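Local coordinates for protein purine nucleoside phosphorylase (Bacillus licheniformis, PDB 6DZD) that probably catalyses the phosphorolysis of adenosine, inosine and S-methyl-5'-thioadenosine, and probably also deaminates adenosine, at residues P6-L9 against L15-E18; F129-P134 against L248-E253. One frame throughout, in Å; residues are numbered along the deposited sequence.

In the fold
Contact 1 comes first along the chain and closes before contact 2 opens. Their centres lie about 15 Å apart and their nearest atoms about 5 Å apart, without touching. Contact 1 is the hairpin of strands 7-10 and 14-17, at one end of a six-stranded mixed sheet. Contact 2 brings the turn between strands 124-129 and 133-139 against a loop after strand 243-245. Strand 124-129 belongs to the sheet of contact 1, and strand 133-139 to the second six-stranded sheet. S246 links the two regions: F7 touches it, and it hydrogen-bonds L248. Through F7 and I17 the hairpin packs on V181 and Y136 of the second sheet, while contact 2 joins a sheet-to-sheet turn to the zinc site.

Contact 1 of 2, residues P6-L9 against L15-E18; sequences PFRL and LLIE
The carbonyl oxygen of L16 takes the backbone N-H of R8, with 2.7 Å from R8 N to L16 O. The bond is bent, 144° at the hydrogen. The CA-H of F7 also turns to this oxygen, at 3.3 Å from F7 CA to L16 O. The return bond from L16 N to R8 O is straighter, 162°. Together they make R8 and L16 a hydrogen-bonded antiparallel pair, flanked by the non-hydrogen-bonded pairs F7-I17 and L9-L15. This is a beta hairpin of strands 7-10 and 14-17. Strand 14-17 also bonds strand 30-35, through L15 with F34 and I17 with A32.

F7, L9, L15 and I17 share one face. The F7 ring lies alongside I17, and the two side chains point the same way. CE2 of F7 is 3.3 Å from CG1 of I17, and I17 CD1 also touches F7 CE2. L15 CD2 touches both F7 CB and L9 CD1, the latter at 3.6 Å. The ring also reaches V181 and Y136 of the second sheet. A serine in place of F7 would probably leave CG1 and CD1 of I17 without their ring partner and open a gap toward V181 and Y136.

R8 and L16 point to the other face. The R8 chain starts with CG opposite the backbone N (chi1 -169°) and bends at chi3, which brings the guanidinium back over the hairpin. R8 NH2 lies 3.8 Å from L16 CD1. The E18 side chain crosses that of R8 at about a right angle, with the carboxylate and guanidinium planes inclined to each other. Its CG and CD both lie close to R8 NH1. The salt bridge from R8 NH1 to E18 OE2 is long, 3.7 Å. The oxygen stands well out of the guanidinium plane, and the attraction is one of charge alone.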
ATOM      1  N   PRO A   6      -4.916 -12.863   3.338  1.00 32.73           N
ATOM      2  CA  PRO A   6      -5.577 -12.515   4.602  1.00 32.57           C
ATOM      3  C   PRO A   6      -6.737 -11.514   4.494  1.00 32.04           C
ATOM      4  O   PRO A   6      -7.195 -10.988   5.514  1.00 31.80           O
ATOM      5  CB  PRO A   6      -4.436 -11.908   5.409  1.00 31.05           C
ATOM      6  CG  PRO A   6      -3.477 -11.345   4.349  1.00 29.91           C
ATOM      7  CD  PRO A   6      -3.888 -11.870   2.999  1.00 30.90           C
ATOM      8  N   PHE A   7      -7.197 -11.245   3.283  1.00 32.14           N
ATOM      9  CA  PHE A   7      -8.299 -10.327   3.068  1.00 31.97           C
ATOM     10  C   PHE A   7      -9.618 -11.082   2.955  1.00 34.55           C
ATOM     11  O   PHE A   7      -9.666 -12.263   2.616  1.00 36.53           O
ATOM     12  CB  PHE A   7      -8.059  -9.490   1.796  1.00 31.00           C
ATOM     13  CG  PHE A   7      -6.854  -8.587   1.875  1.00 29.06           C
ATOM     14  CD1 PHE A   7      -5.601  -9.036   1.481  1.00 28.94           C
ATOM     15  CD2 PHE A   7      -6.966  -7.298   2.367  1.00 27.80           C
ATOM     16  CE1 PHE A   7      -4.472  -8.199   1.567  1.00 27.75           C
ATOM     17  CE2 PHE A   7      -5.845  -6.466   2.456  1.00 26.60           C
ATOM     18  CZ  PHE A   7      -4.598  -6.922   2.053  1.00 26.66           C
ATOM     19  N   ARG A   8     -10.700 -10.368   3.239  1.00 34.90           N
ATOM     20  CA  ARG A   8     -12.051 -10.864   3.026  1.00 37.72           C
ATOM     21  C   ARG A   8     -12.770  -9.874   2.123  1.00 37.50           C
ATOM     22  O   ARG A   8     -12.643  -8.660   2.307  1.00 35.55           O
ATOM     23  CB  ARG A   8     -12.817 -11.038   4.333  1.00 39.34           C
ATOM     24  CG  ARG A   8     -14.118 -11.796   4.163  1.00 43.15           C
ATOM     25  CD  ARG A   8     -14.924 -11.873   5.457  1.00 45.27           C
ATOM     26  NE  ARG A   8     -15.568 -10.602   5.796  1.00 44.44           N
ATOM     27  CZ  ARG A   8     -15.017  -9.664   6.562  1.00 41.93           C
ATOM     28  NH1 ARG A   8     -13.804  -9.851   7.076  1.00 40.01           N
ATOM     29  NH2 ARG A   8     -15.676  -8.537   6.819  1.00 41.66           N
ATOM     30  N   LEU A   9     -13.468 -10.403   1.118  1.00 39.79           N
ATOM     31  CA  LEU A   9     -14.206  -9.618   0.133  1.00 40.28           C
ATOM     32  C   LEU A   9     -15.597  -9.240   0.634  1.00 42.22           C
ATOM     33  O   LEU A   9     -16.469 -10.104   0.754  1.00 45.49           O
ATOM     34  CB  LEU A   9     -14.297 -10.390  -1.179  1.00 42.34           C
ATOM     35  CG  LEU A   9     -14.694  -9.575  -2.415  1.00 42.64           C
ATOM     36  CD1 LEU A   9     -13.963  -8.250  -2.471  1.00 39.51           C
ATOM     37  CD2 LEU A   9     -14.442 -10.376  -3.691  1.00 44.49           C
ATOM     38  N   LEU A  15     -11.978  -4.996   0.232  1.00 31.48           N
ATOM     39  CA  LEU A  15     -11.260  -6.148   0.766  1.00 31.31           C
ATOM     40  C   LEU A  15     -10.787  -5.792   2.168  1.00 29.95           C
ATOM     41  O   LEU A  15     -10.086  -4.791   2.343  1.00 28.43           O
ATOM     42  CB  LEU A  15     -10.073  -6.518  -0.121  1.00 30.76           C
ATOM     43  CG  LEU A  15     -10.415  -7.266  -1.401  1.00 32.64           C
ATOM     44  CD1 LEU A  15      -9.286  -7.124  -2.399  1.00 32.19           C
ATOM     45  CD2 LEU A  15     -10.672  -8.714  -1.061  1.00 34.27           C
ATOM     46  N   LEU A  16     -11.127  -6.621   3.155  1.00 30.91           N
ATOM     47  CA  LEU A  16     -10.886  -6.301   4.559  1.00 30.26           C
ATOM     48  C   LEU A  16      -9.974  -7.318   5.218  1.00 30.23           C
ATOM     49  O   LEU A  16     -10.204  -8.525   5.102  1.00 31.83           O
ATOM     50  CB  LEU A  16     -12.208  -6.242   5.335  1.00 32.05           C
ATOM     51  CG  LEU A  16     -13.109  -5.056   4.985  1.00 32.21           C
ATOM     52  CD1 LEU A  16     -14.443  -5.147   5.685  1.00 34.61           C
ATOM     53  CD2 LEU A  16     -12.393  -3.723   5.324  1.00 30.21           C
ATOM     54  N   ILE A  17      -8.972  -6.829   5.947  1.00 28.82           N
ATOM     55  CA  ILE A  17      -8.085  -7.690   6.727  1.00 29.00           C
ATOM     56  C   ILE A  17      -8.815  -8.153   7.989  1.00 30.69           C
ATOM     57  O   ILE A  17      -8.947  -7.406   8.965  1.00 30.57           O
ATOM     58  CB  ILE A  17      -6.771  -6.977   7.061  1.00 27.45           C
ATOM     59  CG1 ILE A  17      -6.015  -6.717   5.757  1.00 26.53           C
ATOM     60  CG2 ILE A  17      -5.924  -7.836   7.972  1.00 27.99           C
ATOM     61  CD1 ILE A  17      -5.014  -5.569   5.790  1.00 25.45           C
ATOM     62  N   GLU A  18      -9.211  -9.425   8.004  1.00 32.66           N
ATOM     63  CA  GLU A  18     -10.142  -9.904   9.021  1.00 35.11           C
ATOM     64  C   GLU A  18      -9.497  -9.954  10.401  1.00 35.33           C
ATOM     65  O   GLU A  18     -10.018  -9.365  11.357  1.00 36.06           O
ATOM     66  CB  GLU A  18     -10.699 -11.266   8.625  1.00 37.75           C
ATOM     67  CG  GLU A  18     -12.031 -11.538   9.244  1.00 40.86           C
ATOM     68  CD  GLU A  18     -12.743 -12.648   8.542  1.00 43.74           C
ATOM     69  OE1 GLU A  18     -12.186 -13.160   7.550  1.00 43.09           O
ATOM     70  OE2 GLU A  18     -13.856 -13.017   8.981  1.00 47.07           O
TER

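Contact 2 of 2, residues F129-P134 against L248-E253; sequences FADCVP and LCTSCE. With ZN (zinc ion), chain C.
A CxxC zinc-binding turn, C249 to C252, meets the tight loop that leads into strand 133-139. T250, inside the turn, carries the contact with D131. The T250 hydroxyl is modelled as donating to D131 OD1, but the 2.3 Å between T250 OG1 and D131 OD1 is too short to trust at this resolution, and the exact geometry of the bond is doubtful. The two side chains meet at a slant. Chi1 of T250 (57°) sets OG1 between the backbone N and the carbonyl carbon, on the side of D131, while CG2 lies opposite the carbonyl carbon.

The carboxylate is buried and has further donors. S259 OG also bonds OD1, and the backbone N of R261 bonds OD2. These bonds would hold the group's rotation and probably favour its negative charge. On the backbone, D131 pairs with I186 and T250 with A185.

The neighbours of the pair lead to two different places. C132 touches H87, and the ring of F129 meets H149. In the YfiH/LACC1 family a cysteine and two histidines like these probably form the active site. On the other segment, C249 SG and C252 SG each lie 2.3 Å from the zinc ion. The backbone N-H of C252 bonds C249 SG, with 3.5 Å from C252 N to C249 SG, and E253 N bonds C249 O at 3.0 Å. Both bonds are consistent with a tightly curled turn whose two sulfurs face one metal. C189 and C190 supply the other two ligands, completing a four-cysteine zinc site with a CxxC turn.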
ATOM      1  N   PHE A 129      -2.854   2.921  -5.048  1.00 10.14           N
ATOM      2  CA  PHE A 129      -2.158   1.788  -5.627  1.00 10.09           C
ATOM      3  C   PHE A 129      -2.790   1.376  -6.937  1.00 10.43           C
ATOM      4  O   PHE A 129      -3.998   1.537  -7.130  1.00 11.09           O
ATOM      5  CB  PHE A 129      -2.164   0.608  -4.673  1.00 33.77           C
ATOM      6  CG  PHE A 129      -1.317   0.822  -3.461  1.00 33.58           C
ATOM      7  CD1 PHE A 129       0.023   0.495  -3.479  1.00 33.62           C
ATOM      8  CD2 PHE A 129      -1.857   1.358  -2.310  1.00 33.57           C
ATOM      9  CE1 PHE A 129       0.798   0.687  -2.362  1.00 33.55           C
ATOM     10  CE2 PHE A 129      -1.086   1.547  -1.201  1.00 33.56           C
ATOM     11  CZ  PHE A 129       0.239   1.212  -1.221  1.00 33.50           C
ATOM     12  N   ALA A 130      -1.951   0.906  -7.860  1.00 16.81           N
ATOM     13  CA  ALA A 130      -2.444   0.291  -9.079  1.00 17.35           C
ATOM     14  C   ALA A 130      -1.360  -0.595  -9.679  1.00 17.90           C
ATOM     15  O   ALA A 130      -1.202  -0.592 -10.903  1.00 18.64           O
ATOM     16  CB  ALA A 130      -2.895   1.355 -10.080  1.00 17.71           C
ATOM     17  N   ASP A 131      -0.613  -1.313  -8.823  1.00 18.01           N
ATOM     18  CA  ASP A 131       0.456  -2.265  -9.145  1.00 18.66           C
ATOM     19  C   ASP A 131       1.558  -2.290  -8.078  1.00 18.37           C
ATOM     20  O   ASP A 131       2.082  -3.362  -7.760  1.00 18.72           O
ATOM     21  CB  ASP A 131       1.114  -1.991 -10.494  1.00 19.60           C
ATOM     22  CG  ASP A 131       0.434  -2.718 -11.632  1.00 20.45           C
ATOM     23  OD1 ASP A 131      -0.375  -3.631 -11.354  1.00 20.39           O
ATOM     24  OD2 ASP A 131       0.689  -2.362 -12.802  1.00 21.33           O
ATOM     25  N   CYS A 132       1.950  -1.126  -7.551  1.00 18.77           N
ATOM     26  CA  CYS A 132       2.994  -1.070  -6.527  1.00 18.69           C
ATOM     27  C   CYS A 132       2.552  -1.802  -5.252  1.00 18.96           C
ATOM     28  O   CYS A 132       1.374  -2.069  -5.031  1.00 19.20           O
ATOM     29  CB  CYS A 132       3.364   0.379  -6.180  1.00 18.46           C
ATOM     30  SG  CYS A 132       3.629   1.569  -7.541  1.00 18.80           S
ATOM     31  N   VAL A 133       3.528  -2.097  -4.397  1.00 17.57           N
ATOM     32  CA  VAL A 133       3.353  -2.946  -3.217  1.00 17.94           C
ATOM     33  C   VAL A 133       2.783  -2.196  -2.011  1.00 17.43           C
ATOM     34  O   VAL A 133       3.413  -1.266  -1.486  1.00 17.07           O
ATOM     35  CB  VAL A 133       4.687  -3.616  -2.850  1.00 18.67           C
ATOM     36  CG1 VAL A 133       4.560  -4.402  -1.578  1.00 20.01           C
ATOM     37  CG2 VAL A 133       5.168  -4.477  -3.982  1.00 19.44           C
ATOM     38  N   PRO A 134       1.605  -2.580  -1.529  1.00 17.59           N
ATOM     39  CA  PRO A 134       1.093  -2.021  -0.282  1.00 17.27           C
ATOM     40  C   PRO A 134       1.532  -2.827   0.930  1.00 17.92           C
ATOM     41  O   PRO A 134       1.401  -4.055   0.956  1.00 19.52           O
ATOM     42  CB  PRO A 134      -0.425  -2.116  -0.468  1.00 17.40           C
ATOM     43  CG  PRO A 134      -0.639  -3.006  -1.639  1.00 18.18           C
ATOM     44  CD  PRO A 134       0.651  -3.532  -2.107  1.00 18.39           C
ATOM     45  N   LEU A 248      -2.616 -12.135  -4.645  1.00 22.13           N
ATOM     46  CA  LEU A 248      -3.316 -11.499  -5.751  1.00 22.89           C
ATOM     47  C   LEU A 248      -2.376 -10.597  -6.547  1.00 23.57           C
ATOM     48  O   LEU A 248      -1.623  -9.800  -5.984  1.00 22.74           O
ATOM     49  CB  LEU A 248      -4.516 -10.697  -5.235  1.00 21.73           C
ATOM     50  CG  LEU A 248      -5.670 -11.525  -4.629  1.00 21.44           C
ATOM     51  CD1 LEU A 248      -6.747 -10.613  -4.065  1.00 20.34           C
ATOM     52  CD2 LEU A 248      -6.281 -12.519  -5.608  1.00 23.05           C
ATOM     53  N   CYS A 249      -2.399 -10.758  -7.861  1.00 20.86           N
ATOM     54  CA  CYS A 249      -1.644  -9.930  -8.791  1.00 20.54           C
ATOM     55  C   CYS A 249      -2.579  -8.890  -9.405  1.00 20.01           C
ATOM     56  O   CYS A 249      -3.624  -9.236  -9.967  1.00 20.97           O
ATOM     57  CB  CYS A 249      -1.006 -10.801  -9.871  1.00 22.41           C
ATOM     58  SG  CYS A 249      -0.123  -9.900 -11.138  1.00 22.62           S
ATOM     59  N   THR A 250      -2.218  -7.619  -9.278  1.00 20.10           N
ATOM     60  CA  THR A 250      -3.102  -6.575  -9.789  1.00 19.81           C
ATOM     61  C   THR A 250      -3.205  -6.623 -11.314  1.00 20.57           C
ATOM     62  O   THR A 250      -4.257  -6.286 -11.878  1.00 20.48           O
ATOM     63  CB  THR A 250      -2.643  -5.195  -9.290  1.00 18.46           C
ATOM     64  OG1 THR A 250      -1.285  -4.945  -9.668  1.00 19.31           O
ATOM     65  CG2 THR A 250      -2.764  -5.114  -7.786  1.00 16.35           C
ATOM     66  N   SER A 251      -2.130  -7.032 -11.994  1.00 20.77           N
ATOM     67  CA  SER A 251      -2.187  -7.204 -13.443  1.00 22.52           C
ATOM     68  C   SER A 251      -3.095  -8.370 -13.839  1.00 24.03           C
ATOM     69  O   SER A 251      -3.914  -8.248 -14.760  1.00 25.13           O
ATOM     70  CB  SER A 251      -0.775  -7.408 -13.995  1.00 23.41           C
ATOM     71  OG  SER A 251      -0.791  -7.628 -15.390  1.00 25.39           O
ATOM     72  N   CYS A 252      -2.964  -9.509 -13.157  1.00 24.33           N
ATOM     73  CA  CYS A 252      -3.710 -10.693 -13.567  1.00 26.17           C
ATOM     74  C   CYS A 252      -5.203 -10.547 -13.300  1.00 25.99           C
ATOM     75  O   CYS A 252      -6.024 -10.914 -14.146  1.00 27.60           O
ATOM     76  CB  CYS A 252      -3.166 -11.923 -12.854  1.00 26.80           C
ATOM     77  SG  CYS A 252      -1.629 -12.548 -13.509  1.00 28.28           S
ATOM     78  N   GLU A 253      -5.578  -9.986 -12.156  1.00 24.24           N
ATOM     79  CA  GLU A 253      -6.976  -9.984 -11.720  1.00 24.28           C
ATOM     80  C   GLU A 253      -7.705  -8.841 -12.411  1.00 24.07           C
ATOM     81  O   GLU A 253      -7.874  -7.746 -11.869  1.00 22.59           O
ATOM     82  CB  GLU A 253      -7.071  -9.867 -10.200  1.00 22.83           C
ATOM     83  CG  GLU A 253      -6.266 -10.912  -9.394  1.00 23.07           C
ATOM     84  CD  GLU A 253      -6.783 -12.323  -9.591  1.00 25.23           C
ATOM     85  OE1 GLU A 253      -6.090 -13.295  -9.189  1.00 26.03           O
ATOM     86  OE2 GLU A 253      -7.883 -12.450 -10.170  1.00 26.35           O
TER
HETATM   87 ZN    ZN C 301       0.292 -11.416 -12.782  1.00 23.40          ZN